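Phosphoacetylglucosamine mutase (Aspergillus fumigatus, PDB 4BJU) probably catalyses the interconversion of N-acetylglucosamine 6-phosphate and N-acetylglucosamine 1-phosphate, a magnesium-dependent phosphoryl transfer in the route to UDP-N-acetylglucosamine. Local coordinates at residues Ile24-Thr29 with Tyr95-Ala100; Thr41-Val46 with Asn76-Val81; Asp475-Leu480 with Phe503-Gly508; Ala287-Tyr292 with Glu380-Gly385. All blocks are in the same frame, centred on the assembly; numbering follows the deposited sequence.

Contact 1 (Ile24-Thr29 with Tyr95-Ala100); sequences IFQYGT and YATKLA
The rings of Phe25 and Tyr27 both meet helix 90-100 obliquely, Phe25 beside Ala100 and Tyr27 beside Ala96, in the alpha/beta/alpha domain I of the phosphohexomutase fold. Phe25 CD2 comes to 3.4 Å from Ala100 O, while the base of the same side chain rests on the helix methyl, Phe25 CB to Ala100 CB 3.9 Å. One helical turn earlier, Ala96 CB touches Tyr27 CD2 at 3.6 Å. Two small residues four positions apart thus receive two aromatic side chains from one irregular loop segment, and Gln26, between them, points its CB away from the helix. Beyond the segments, Phe32 meets the Tyr27 ring edge-to-face and also touches Phe25, Ala96 and Ala100, closing the cluster from strand 32-33. The phenol hydroxyl of Tyr27 is hydrogen-bonded to Leu80 N, so its polar end belongs to the neighbouring sheet.

Polarity at the centre comes from Thr97. With OG1 anti to the carbonyl carbon (chi1 -74°), the hydroxyl faces the loop backbone and also makes a weak bond back to Glu93 O of its own helix. The threonine methyl takes the other branch, CG2 lying 3.7 Å from Phe25 O. Tyr27 N donates to Thr97 OG1 at 2.8 Å in a nearly straight bond, 171° at the hydrogen.

Contact 2 (Thr41-Val46 with Asn76-Val81); sequences TVVYAV and NGVKLV
Val46 and Val78 lie flank to flank with their side chains running in opposite directions, so that both methyls of each find a partner. Val46 CG1 sits 3.9 Å from Val78 CG2, and the second pair repeats that spacing, with Val46 CG2 3.9 Å from Val78 CG1. Leu80 overlaps Val46 in the same antiparallel sense, but with only one branch: Leu80 CD2 closes on Val46 CG1 to 3.6 Å, the shortest approach between the two segments. Val43 meets Val78 at a slant instead, its CG2 placed 4.1 Å from Val78 CB. Val78 is therefore the shared element, and its torsion contributes: CG1 stands between the backbone N and the carbonyl carbon (chi1 71°) and so comes near both Val46 CG2 and Val43 CG2.

Helix 40-56 lies on one face of the mixed sheet in the alpha/beta/alpha sandwich of domain I. Its segment axis runs 11° from that of the strand segment, nearly parallel and 9.1 Å away, a spacing filled by branched aliphatic side chains without any hydrogen bond across it. Val78 and Leu80 alternate with Lys79, whose CB points off the other face. Val64 of the adjacent strand 61-66 touches Val46, Val78 and Leu80, and Phe32 reaches Val42, Val46 and Val78 from strand 32-33. At the outer limit of the contact, Val42 CG1 remains 4.4 Å from Val78 CG1.

Contact 3 (Asp475-Leu480 with Phe503-Gly508); sequences DAERKL and FARASG
Glu477 and Arg505 form the one salt bridge across this contact, with Glu477 OE1 2.8 Å from Arg505 NE. The bond itself is weak in its hydrogen geometry: the N-H is bent to 115°, and the carboxylate and guanidinium planes lie 37° apart. The aliphatic parts also touch, Glu477 CB lying 3.6 Å from Arg505 CD. Next to the pair, Phe503 CD2 approaches Glu477 O at 3.4 Å, the oxygen lying obliquely to the ring. Leu480 packs against the strand between Phe503 and Arg505, its CD2 3.2 Å from Ala504 O.

A second shell fixes these groups. Arg505 leaves its strand with CG between the backbone N and the carbonyl carbon (chi1 52°), and its chain bends at chi3; Tyr339 OH bonds Arg505 NH1, and the Tyr339 ring meets Phe503 edge-to-face. Glu477 occupies a type I' turn from Asp475 to Arg478, closed by Arg478 N to Asp475 O at 3.0 Å. The turn is braced by Arg478 NH2, 3.2 Å from Asp475 OD1, in a salt bridge that meets the carboxylate from above its plane.

A classic beta bulge, with Arg478 and Lys479 opposite the single residue Tyr474, interrupts the hairpin of strands 472-474 and 479-482. This hairpin leans on strand 501-506 of the C-terminal domain just ahead of Ser507-Gly508, in the sequence that in related phosphohexomutases forms the phosphate-binding loop.

Contact 4 (Ala287-Tyr292 with Glu380-Gly385); sequences ADRILY and EANGHG. Unlike the reference sequence in segment 287-292: Leu291 (reference Val). With MG (magnesium ion), chain C.
Asp288 is engaged through both its side chain and its main chain: OD1 binds the magnesium ion at 1.9 Å, while its carbonyl O receives His384 ND1 at 2.8 Å. That donor sits above the carbonyl plane, and the oxygen lies close to the edge of the imidazole, tilted slightly from its plane. Gly383 O is also doubly approached, by Ile290 N at 3.1 Å and by the CA-H of Arg289, whose CA is 3.3 Å away.

Arg289 bends at chi3 (57°), which brings the edge of its guanidinium to Asn382. There NE donates to Asn382 O at 3.2 Å, nearly straight at 168°, with the oxygen in the guanidinium plane but NE above the carbonyl plane. Asn382 holds its own loop by an Asx turn, His384 N to Asn382 OD1 2.9 Å.

Asp284 and Asp286 also bind the magnesium, consistent with the metal-binding loop of phosphohexomutases. Arg289 NH2 forms a salt bridge with Asp260, and NH1 bonds O1P of the phosphoserine at position 69. The geometry is consistent with the domain III loop positioning an arginine that hydrogen-bonds the phosphoserine beside the metal ligand Asp288, as phosphoryl transfer at this site would require.

How the contacts relate
From the N terminus, contact 1 closes a loop from residue 24 to residue 100, and contact 2, joining 41-46 to 76-81, is nested inside it. The two touch, their centres 9 Å apart, and together they bind the early loop, two helices and a strand of domain I into one core. Contact 4 follows in series, bridging the sequence ranges of domains II and III across the chain's middle. Contact 3 comes last, a short closure within the C-terminal domain. No loops cross. Contacts 3 and 4 do not touch, their nearest atoms about 8 Å apart, and contact 4 keeps a similar gap, about 9 Å, from contact 1.

Contact 1 (Ile24-Thr29 with Tyr95-Ala100)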
loop_
_atom_site.group_PDB
_atom_site.type_symbol
_atom_site.label_atom_id
_atom_site.label_comp_id
_atom_site.label_asym_id
_atom_site.label_seq_id
_atom_site.Cartn_x
_atom_site.Cartn_y
_atom_site.Cartn_z
ATOM N N ILE A 24 -23.430 -11.256 1.361
ATOM C CA ILE A 24 -22.453 -11.849 2.262
ATOM C C ILE A 24 -21.218 -10.966 2.179
ATOM O O ILE A 24 -20.783 -10.599 1.080
ATOM C CB ILE A 24 -22.091 -13.293 1.839
ATOM C CG1 ILE A 24 -23.360 -14.150 1.598
ATOM C CG2 ILE A 24 -21.128 -13.947 2.832
ATOM C CD1 ILE A 24 -24.193 -14.470 2.828
ATOM N N PHE A 25 -20.668 -10.613 3.335
ATOM C CA PHE A 25 -19.503 -9.721 3.420
ATOM C C PHE A 25 -18.229 -10.442 3.866
ATOM O O PHE A 25 -18.286 -11.406 4.625
ATOM C CB PHE A 25 -19.773 -8.571 4.394
ATOM C CG PHE A 25 -21.052 -7.836 4.137
ATOM C CD1 PHE A 25 -21.156 -6.934 3.081
ATOM C CD2 PHE A 25 -22.146 -8.017 4.973
ATOM C CE1 PHE A 25 -22.338 -6.247 2.849
ATOM C CE2 PHE A 25 -23.325 -7.328 4.753
ATOM C CZ PHE A 25 -23.422 -6.444 3.692
ATOM N N GLN A 26 -17.079 -9.964 3.398
ATOM C CA GLN A 26 -15.795 -10.412 3.942
ATOM C C GLN A 26 -14.813 -9.253 4.098
ATOM O O GLN A 26 -14.684 -8.400 3.207
ATOM C CB GLN A 26 -15.184 -11.573 3.132
ATOM C CG GLN A 26 -13.955 -12.189 3.805
ATOM C CD GLN A 26 -13.682 -13.620 3.385
ATOM O OE1 GLN A 26 -13.867 -14.563 4.168
ATOM N NE2 GLN A 26 -13.243 -13.795 2.143
ATOM N N TYR A 27 -14.156 -9.215 5.256
ATOM C CA TYR A 27 -13.116 -8.232 5.532
ATOM C C TYR A 27 -11.809 -8.780 4.973
ATOM O O TYR A 27 -11.191 -9.685 5.562
ATOM C CB TYR A 27 -13.003 -7.950 7.035
ATOM C CG TYR A 27 -12.045 -6.833 7.395
ATOM C CD1 TYR A 27 -10.670 -7.014 7.313
ATOM C CD2 TYR A 27 -12.514 -5.601 7.841
ATOM C CE1 TYR A 27 -9.795 -5.997 7.649
ATOM C CE2 TYR A 27 -11.642 -4.581 8.176
ATOM C CZ TYR A 27 -10.283 -4.783 8.078
ATOM O OH TYR A 27 -9.398 -3.769 8.405
ATOM N N GLY A 28 -11.409 -8.239 3.823
ATOM C CA GLY A 28 -10.235 -8.725 3.107
ATOM C C GLY A 28 -9.016 -7.912 3.458
ATOM O O GLY A 28 -8.917 -7.373 4.556
ATOM N N THR A 29 -8.076 -7.841 2.523
ATOM C CA THR A 29 -7.029 -6.827 2.594
ATOM C C THR A 29 -7.710 -5.463 2.406
ATOM O O THR A 29 -8.661 -5.338 1.614
ATOM C CB THR A 29 -5.902 -7.055 1.551
ATOM O OG1 THR A 29 -6.462 -7.413 0.277
ATOM C CG2 THR A 29 -4.951 -8.169 2.015
ATOM N N TYR A 95 -13.315 -11.489 12.845
ATOM C CA TYR A 95 -14.301 -10.886 13.755
ATOM C C TYR A 95 -15.136 -9.829 13.040
ATOM O O TYR A 95 -16.367 -9.805 13.152
ATOM C CB TYR A 95 -13.628 -10.237 14.966
ATOM C CG TYR A 95 -12.938 -11.200 15.885
ATOM C CD1 TYR A 95 -13.572 -12.366 16.303
ATOM C CD2 TYR A 95 -11.658 -10.930 16.371
ATOM C CE1 TYR A 95 -12.944 -13.252 17.160
ATOM C CE2 TYR A 95 -11.020 -11.815 17.232
ATOM C CZ TYR A 95 -11.666 -12.974 17.616
ATOM O OH TYR A 95 -11.056 -13.861 18.468
ATOM N N ALA A 96 -14.451 -8.940 12.324
ATOM C CA ALA A 96 -15.116 -7.933 11.504
ATOM C C ALA A 96 -16.168 -8.615 10.627
ATOM O O ALA A 96 -17.331 -8.204 10.591
ATOM C CB ALA A 96 -14.094 -7.193 10.657
ATOM N N THR A 97 -15.749 -9.696 9.975
ATOM C CA THR A 97 -16.587 -10.493 9.077
ATOM C C THR A 97 -17.820 -11.078 9.786
ATOM O O THR A 97 -18.937 -10.996 9.264
ATOM C CB THR A 97 -15.715 -11.554 8.352
ATOM O OG1 THR A 97 -14.923 -10.890 7.349
ATOM C CG2 THR A 97 -16.554 -12.650 7.694
ATOM N N LYS A 98 -17.614 -11.649 10.974
ATOM C CA LYS A 98 -18.703 -12.167 11.802
ATOM C C LYS A 98 -19.738 -11.073 12.140
ATOM O O LYS A 98 -20.950 -11.314 12.068
ATOM C CB LYS A 98 -18.123 -12.786 13.078
ATOM C CG LYS A 98 -17.284 -14.047 12.903
ATOM C CD LYS A 98 -16.778 -14.496 14.271
ATOM C CE LYS A 98 -15.937 -15.775 14.233
ATOM N NZ LYS A 98 -15.412 -16.218 15.557
ATOM N N LEU A 99 -19.256 -9.875 12.484
ATOM C CA LEU A 99 -20.143 -8.755 12.809
ATOM C C LEU A 99 -20.902 -8.215 11.590
ATOM O O LEU A 99 -22.089 -7.889 11.690
ATOM C CB LEU A 99 -19.365 -7.630 13.476
ATOM C CG LEU A 99 -18.858 -7.842 14.891
ATOM C CD1 LEU A 99 -17.711 -6.881 15.134
ATOM C CD2 LEU A 99 -19.969 -7.640 15.914
ATOM N N ALA A 100 -20.218 -8.124 10.449
ATOM C CA ALA A 100 -20.832 -7.634 9.209
ATOM C C ALA A 100 -21.962 -8.539 8.738
ATOM O O ALA A 100 -22.980 -8.048 8.257
ATOM C CB ALA A 100 -19.787 -7.491 8.112
#

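Contact 2 (Thr41-Val46 with Asn76-Val81)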
loop_
_atom_site.group_PDB
_atom_site.type_symbol
_atom_site.label_atom_id
_atom_site.label_comp_id
_atom_site.label_asym_id
_atom_site.label_seq_id
_atom_site.Cartn_x
_atom_site.Cartn_y
_atom_site.Cartn_z
ATOM N N THR A 41 -24.622 -0.792 7.342
ATOM C CA THR A 41 -24.546 -1.746 8.431
ATOM C C THR A 41 -23.109 -2.248 8.624
ATOM O O THR A 41 -22.721 -2.619 9.728
ATOM C CB THR A 41 -25.550 -2.922 8.270
ATOM O OG1 THR A 41 -25.085 -3.844 7.280
ATOM C CG2 THR A 41 -26.931 -2.418 7.887
ATOM N N VAL A 42 -22.327 -2.233 7.550
ATOM C CA VAL A 42 -20.947 -2.730 7.557
ATOM C C VAL A 42 -20.026 -1.822 8.375
ATOM O O VAL A 42 -19.267 -2.300 9.225
ATOM C CB VAL A 42 -20.412 -2.826 6.113
ATOM C CG1 VAL A 42 -18.918 -3.089 6.099
ATOM C CG2 VAL A 42 -21.161 -3.889 5.322
ATOM N N VAL A 43 -20.084 -0.518 8.087
ATOM C CA VAL A 43 -19.374 0.506 8.853
ATOM C C VAL A 43 -19.847 0.533 10.310
ATOM O O VAL A 43 -19.070 0.840 11.216
ATOM C CB VAL A 43 -19.581 1.909 8.233
ATOM C CG1 VAL A 43 -19.075 3.014 9.161
ATOM C CG2 VAL A 43 -18.908 2.002 6.863
ATOM N N TYR A 44 -21.124 0.239 10.534
ATOM C CA TYR A 44 -21.614 0.128 11.898
ATOM C C TYR A 44 -20.842 -0.954 12.646
ATOM O O TYR A 44 -20.312 -0.712 13.731
ATOM C CB TYR A 44 -23.101 -0.186 11.925
ATOM C CG TYR A 44 -23.727 0.008 13.281
ATOM C CD1 TYR A 44 -23.951 1.288 13.793
ATOM C CD2 TYR A 44 -24.113 -1.087 14.056
ATOM C CE1 TYR A 44 -24.531 1.470 15.042
ATOM C CE2 TYR A 44 -24.697 -0.913 15.304
ATOM C CZ TYR A 44 -24.900 0.367 15.788
ATOM O OH TYR A 44 -25.475 0.541 17.018
ATOM N N ALA A 45 -20.757 -2.127 12.023
ATOM C CA ALA A 45 -20.071 -3.275 12.584
ATOM C C ALA A 45 -18.612 -2.970 12.913
ATOM O O ALA A 45 -18.103 -3.401 13.950
ATOM C CB ALA A 45 -20.176 -4.452 11.631
ATOM N N VAL A 46 -17.957 -2.212 12.036
ATOM C CA VAL A 46 -16.560 -1.801 12.230
ATOM C C VAL A 46 -16.388 -0.799 13.377
ATOM O O VAL A 46 -15.364 -0.808 14.062
ATOM C CB VAL A 46 -15.966 -1.219 10.926
ATOM C CG1 VAL A 46 -14.830 -0.247 11.226
ATOM C CG2 VAL A 46 -15.490 -2.337 10.000
ATOM N N ASN A 76 -17.179 2.968 -1.588
ATOM C CA ASN A 76 -16.389 3.412 -0.471
ATOM C C ASN A 76 -15.860 2.197 0.269
ATOM O O ASN A 76 -16.001 1.058 -0.194
ATOM C CB ASN A 76 -17.201 4.325 0.445
ATOM C CG ASN A 76 -16.357 5.402 1.071
ATOM O OD1 ASN A 76 -15.179 5.196 1.316
ATOM N ND2 ASN A 76 -16.958 6.566 1.323
ATOM N N GLY A 77 -15.231 2.435 1.407
ATOM C CA GLY A 77 -14.638 1.353 2.158
ATOM C C GLY A 77 -14.256 1.810 3.543
ATOM O O GLY A 77 -14.374 2.989 3.868
ATOM N N VAL A 78 -13.767 0.869 4.337
ATOM C CA VAL A 78 -13.549 1.074 5.760
ATOM C C VAL A 78 -12.555 0.010 6.227
ATOM O O VAL A 78 -12.685 -1.166 5.872
ATOM C CB VAL A 78 -14.914 1.046 6.521
ATOM C CG1 VAL A 78 -15.522 -0.359 6.586
ATOM C CG2 VAL A 78 -14.815 1.686 7.890
ATOM N N LYS A 79 -11.519 0.439 6.945
ATOM C CA LYS A 79 -10.526 -0.483 7.484
ATOM C C LYS A 79 -10.015 -0.003 8.829
ATOM O O LYS A 79 -9.936 1.197 9.071
ATOM C CB LYS A 79 -9.356 -0.680 6.526
ATOM C CG LYS A 79 -8.339 -1.687 7.018
ATOM C CD LYS A 79 -7.055 -1.712 6.191
ATOM C CE LYS A 79 -6.137 -2.805 6.722
ATOM N NZ LYS A 79 -6.660 -4.169 6.460
ATOM N N LEU A 80 -9.666 -0.948 9.699
ATOM C CA LEU A 80 -9.104 -0.611 11.007
ATOM C C LEU A 80 -7.600 -0.500 10.909
ATOM O O LEU A 80 -6.942 -1.187 10.103
ATOM C CB LEU A 80 -9.501 -1.638 12.078
ATOM C CG LEU A 80 -10.991 -1.891 12.375
ATOM C CD1 LEU A 80 -11.160 -3.039 13.363
ATOM C CD2 LEU A 80 -11.647 -0.650 12.929
ATOM N N VAL A 81 -7.059 0.391 11.726
ATOM C CA VAL A 81 -5.630 0.590 11.822
ATOM C C VAL A 81 -5.241 0.345 13.279
ATOM O O VAL A 81 -5.817 0.938 14.193
ATOM C CB VAL A 81 -5.250 2.022 11.392
ATOM C CG1 VAL A 81 -3.774 2.296 11.652
ATOM C CG2 VAL A 81 -5.595 2.222 9.923
#

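Contact 3 (Asp475-Leu480 with Phe503-Gly508)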
loop_
_atom_site.group_PDB
_atom_site.type_symbol
_atom_site.label_atom_id
_atom_site.label_comp_id
_atom_site.label_asym_id
_atom_site.label_seq_id
_atom_site.Cartn_x
_atom_site.Cartn_y
_atom_site.Cartn_z
ATOM N N ASP A 475 6.238 -21.712 -2.585
ATOM C CA ASP A 475 7.493 -21.035 -2.969
ATOM C C ASP A 475 7.252 -19.615 -3.531
ATOM O O ASP A 475 7.504 -19.344 -4.713
ATOM C CB ASP A 475 8.310 -21.913 -3.945
ATOM C CG ASP A 475 9.653 -21.283 -4.353
ATOM O OD1 ASP A 475 10.284 -20.575 -3.541
ATOM O OD2 ASP A 475 10.084 -21.504 -5.503
ATOM N N ALA A 476 6.771 -18.718 -2.665
ATOM C CA ALA A 476 6.415 -17.345 -3.053
ATOM C C ALA A 476 5.492 -17.353 -4.279
ATOM O O ALA A 476 5.645 -16.549 -5.221
ATOM C CB ALA A 476 7.665 -16.509 -3.303
ATOM N N GLU A 477 4.553 -18.303 -4.259
ATOM C CA GLU A 477 3.559 -18.488 -5.318
ATOM C C GLU A 477 4.156 -18.658 -6.731
ATOM O O GLU A 477 3.516 -18.323 -7.727
ATOM C CB GLU A 477 2.518 -17.360 -5.259
ATOM C CG GLU A 477 1.403 -17.594 -4.249
ATOM C CD GLU A 477 0.835 -16.307 -3.667
ATOM O OE1 GLU A 477 1.081 -15.213 -4.221
ATOM O OE2 GLU A 477 0.141 -16.390 -2.627
ATOM N N ARG A 478 5.376 -19.186 -6.810
ATOM C CA ARG A 478 6.069 -19.371 -8.096
ATOM C C ARG A 478 5.848 -20.781 -8.669
ATOM O O ARG A 478 6.253 -21.076 -9.793
ATOM C CB ARG A 478 7.579 -19.071 -7.964
ATOM C CG ARG A 478 7.933 -17.589 -7.835
ATOM C CD ARG A 478 9.430 -17.355 -7.651
ATOM N NE ARG A 478 9.919 -17.735 -6.318
ATOM C CZ ARG A 478 11.134 -17.456 -5.844
ATOM N NH1 ARG A 478 12.010 -16.780 -6.574
ATOM N NH2 ARG A 478 11.481 -17.842 -4.619
ATOM N N LYS A 479 5.211 -21.646 -7.878
ATOM C CA LYS A 479 5.029 -23.049 -8.242
ATOM C C LYS A 479 3.649 -23.550 -7.810
ATOM O O LYS A 479 3.135 -23.125 -6.779
ATOM C CB LYS A 479 6.133 -23.902 -7.599
ATOM C CG LYS A 479 7.514 -23.771 -8.237
ATOM C CD LYS A 479 8.577 -24.414 -7.360
ATOM C CE LYS A 479 9.762 -24.941 -8.148
ATOM N NZ LYS A 479 10.728 -23.858 -8.461
ATOM N N LEU A 480 3.050 -24.431 -8.608
ATOM C CA LEU A 480 1.802 -25.094 -8.237
ATOM C C LEU A 480 2.060 -26.511 -7.773
ATOM O O LEU A 480 2.754 -27.290 -8.422
ATOM C CB LEU A 480 0.797 -25.154 -9.400
ATOM C CG LEU A 480 0.053 -23.935 -9.963
ATOM C CD1 LEU A 480 -0.490 -23.006 -8.884
ATOM C CD2 LEU A 480 0.931 -23.187 -10.957
ATOM N N PHE A 503 4.621 -18.087 -14.413
ATOM C CA PHE A 503 3.985 -18.712 -13.246
ATOM C C PHE A 503 2.527 -18.311 -13.240
ATOM O O PHE A 503 2.175 -17.253 -13.755
ATOM C CB PHE A 503 4.664 -18.296 -11.923
ATOM C CG PHE A 503 4.389 -16.865 -11.520
ATOM C CD1 PHE A 503 5.118 -15.811 -12.084
ATOM C CD2 PHE A 503 3.386 -16.565 -10.588
ATOM C CE1 PHE A 503 4.855 -14.498 -11.722
ATOM C CE2 PHE A 503 3.118 -15.250 -10.227
ATOM C CZ PHE A 503 3.856 -14.215 -10.794
ATOM N N ALA A 504 1.689 -19.162 -12.651
ATOM C CA ALA A 504 0.254 -18.951 -12.613
ATOM C C ALA A 504 -0.195 -19.113 -11.196
ATOM O O ALA A 504 0.224 -20.055 -10.531
ATOM C CB ALA A 504 -0.457 -19.978 -13.481
ATOM N N ARG A 505 -1.035 -18.192 -10.728
ATOM C CA ARG A 505 -1.670 -18.342 -9.430
ATOM C C ARG A 505 -3.115 -17.851 -9.419
ATOM O O ARG A 505 -3.506 -16.987 -10.214
ATOM C CB ARG A 505 -0.845 -17.680 -8.318
ATOM C CG ARG A 505 -0.474 -16.240 -8.597
ATOM C CD ARG A 505 0.174 -15.567 -7.390
ATOM N NE ARG A 505 -0.780 -15.108 -6.376
ATOM C CZ ARG A 505 -1.663 -14.118 -6.536
ATOM N NH1 ARG A 505 -1.761 -13.476 -7.699
ATOM N NH2 ARG A 505 -2.466 -13.781 -5.527
ATOM N N ALA A 506 -3.895 -18.431 -8.509
ATOM C CA ALA A 506 -5.287 -18.063 -8.294
ATOM C C ALA A 506 -5.377 -16.599 -7.865
ATOM O O ALA A 506 -4.413 -16.064 -7.323
ATOM C CB ALA A 506 -5.887 -18.968 -7.234
ATOM N N SER A 507 -6.511 -15.946 -8.118
ATOM C CA SER A 507 -6.698 -14.575 -7.648
ATOM C C SER A 507 -7.135 -14.545 -6.189
ATOM O O SER A 507 -6.749 -13.642 -5.433
ATOM C CB SER A 507 -7.703 -13.810 -8.510
ATOM O OG SER A 507 -7.741 -12.442 -8.124
ATOM N N GLY A 508 -7.944 -15.530 -5.803
ATOM C CA GLY A 508 -8.414 -15.652 -4.421
ATOM C C GLY A 508 -9.811 -15.109 -4.157
ATOM O O GLY A 508 -10.272 -15.107 -3.012
#

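Contact 4 (Ala287-Tyr292 with Glu380-Gly385)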
loop_
_atom_site.group_PDB
_atom_site.type_symbol
_atom_site.label_atom_id
_atom_site.label_comp_id
_atom_site.label_asym_id
_atom_site.label_seq_id
_atom_site.Cartn_x
_atom_site.Cartn_y
_atom_site.Cartn_z
ATOM N N ALA A 287 -3.913 8.252 -1.783
ATOM C CA ALA A 287 -2.504 8.629 -1.757
ATOM C C ALA A 287 -1.590 7.688 -0.967
ATOM O O ALA A 287 -0.696 8.146 -0.259
ATOM C CB ALA A 287 -2.339 10.086 -1.309
ATOM N N ASP A 288 -1.789 6.375 -1.129
ATOM C CA ASP A 288 -0.836 5.386 -0.587
ATOM C C ASP A 288 -0.080 4.663 -1.697
ATOM O O ASP A 288 0.705 3.761 -1.429
ATOM C CB ASP A 288 -1.535 4.385 0.355
ATOM C CG ASP A 288 -2.548 3.520 -0.350
ATOM O OD1 ASP A 288 -3.018 3.881 -1.464
ATOM O OD2 ASP A 288 -2.874 2.459 0.209
ATOM N N ARG A 289 -0.327 5.082 -2.941
ATOM C CA ARG A 289 0.374 4.560 -4.106
ATOM C C ARG A 289 0.895 5.696 -4.995
ATOM O O ARG A 289 0.251 6.717 -5.162
ATOM C CB ARG A 289 -0.557 3.628 -4.929
ATOM C CG ARG A 289 -0.988 2.334 -4.235
ATOM C CD ARG A 289 -2.239 1.726 -4.870
ATOM N NE ARG A 289 -2.018 1.469 -6.288
ATOM C CZ ARG A 289 -2.948 1.157 -7.196
ATOM N NH1 ARG A 289 -4.236 1.047 -6.882
ATOM N NH2 ARG A 289 -2.563 0.937 -8.443
ATOM N N ILE A 290 2.041 5.487 -5.623
ATOM C CA ILE A 290 2.568 6.458 -6.578
ATOM C C ILE A 290 3.365 5.763 -7.675
ATOM O O ILE A 290 4.092 4.794 -7.416
ATOM C CB ILE A 290 3.497 7.499 -5.878
ATOM C CG1 ILE A 290 4.073 8.520 -6.851
ATOM C CG2 ILE A 290 4.660 6.826 -5.160
ATOM C CD1 ILE A 290 4.671 9.725 -6.154
ATOM N N LEU A 291 3.268 6.297 -8.891
ATOM C CA LEU A 291 4.334 6.088 -9.857
ATOM C C LEU A 291 4.743 7.259 -10.710
ATOM O O LEU A 291 3.992 8.233 -10.885
ATOM C CB LEU A 291 4.025 4.928 -10.744
ATOM C CG LEU A 291 2.547 4.778 -10.791
ATOM C CD1 LEU A 291 2.053 5.313 -12.121
ATOM C CD2 LEU A 291 2.344 3.290 -10.558
ATOM N N TYR A 292 5.955 7.122 -11.245
ATOM C CA TYR A 292 6.561 8.117 -12.093
ATOM C C TYR A 292 6.408 7.724 -13.569
ATOM O O TYR A 292 6.180 6.557 -13.878
ATOM C CB TYR A 292 8.027 8.299 -11.704
ATOM C CG TYR A 292 8.238 9.285 -10.557
ATOM C CD1 TYR A 292 7.779 9.016 -9.252
ATOM C CD2 TYR A 292 8.914 10.486 -10.777
ATOM C CE1 TYR A 292 7.979 9.929 -8.225
ATOM C CE2 TYR A 292 9.121 11.403 -9.761
ATOM C CZ TYR A 292 8.650 11.129 -8.496
ATOM O OH TYR A 292 8.875 12.073 -7.511
ATOM N N GLU A 380 5.515 -2.676 -4.455
ATOM C CA GLU A 380 4.880 -3.468 -5.493
ATOM C C GLU A 380 4.839 -2.611 -6.742
ATOM O O GLU A 380 4.833 -1.368 -6.652
ATOM C CB GLU A 380 3.474 -3.871 -5.070
ATOM C CG GLU A 380 3.435 -5.172 -4.281
ATOM C CD GLU A 380 2.047 -5.505 -3.766
ATOM O OE1 GLU A 380 1.359 -4.572 -3.274
ATOM O OE2 GLU A 380 1.652 -6.702 -3.847
ATOM N N ALA A 381 4.806 -3.274 -7.899
ATOM C CA ALA A 381 4.716 -2.599 -9.199
ATOM C C ALA A 381 3.674 -1.476 -9.182
ATOM O O ALA A 381 3.942 -0.371 -9.680
ATOM C CB ALA A 381 4.433 -3.602 -10.318
ATOM N N ASN A 382 2.526 -1.741 -8.551
ATOM C CA ASN A 382 1.415 -0.768 -8.458
ATOM C C ASN A 382 1.697 0.571 -7.732
ATOM O O ASN A 382 0.827 1.452 -7.697
ATOM C CB ASN A 382 0.130 -1.436 -7.907
ATOM C CG ASN A 382 0.210 -1.755 -6.411
ATOM O OD1 ASN A 382 1.037 -1.208 -5.677
ATOM N ND2 ASN A 382 -0.662 -2.645 -5.956
ATOM N N GLY A 383 2.890 0.709 -7.138
ATOM C CA GLY A 383 3.278 1.951 -6.461
ATOM C C GLY A 383 3.101 1.969 -4.946
ATOM O O GLY A 383 3.320 3.004 -4.307
ATOM N N HIS A 384 2.698 0.841 -4.361
ATOM C CA HIS A 384 2.645 0.744 -2.907
ATOM C C HIS A 384 3.950 0.198 -2.343
ATOM O O HIS A 384 4.400 -0.868 -2.737
ATOM C CB HIS A 384 1.463 -0.092 -2.414
ATOM C CG HIS A 384 1.219 0.040 -0.935
ATOM N ND1 HIS A 384 0.698 1.181 -0.363
ATOM C CD2 HIS A 384 1.453 -0.816 0.090
ATOM C CE1 HIS A 384 0.602 1.016 0.945
ATOM N NE2 HIS A 384 1.058 -0.188 1.246
ATOM N N GLY A 385 4.549 0.940 -1.411
ATOM C CA GLY A 385 5.746 0.477 -0.736
ATOM C C GLY A 385 6.382 1.461 0.212
ATOM O O GLY A 385 5.994 2.627 0.267
HETATM MG MG MG C . -4.690 3.439 -2.128
#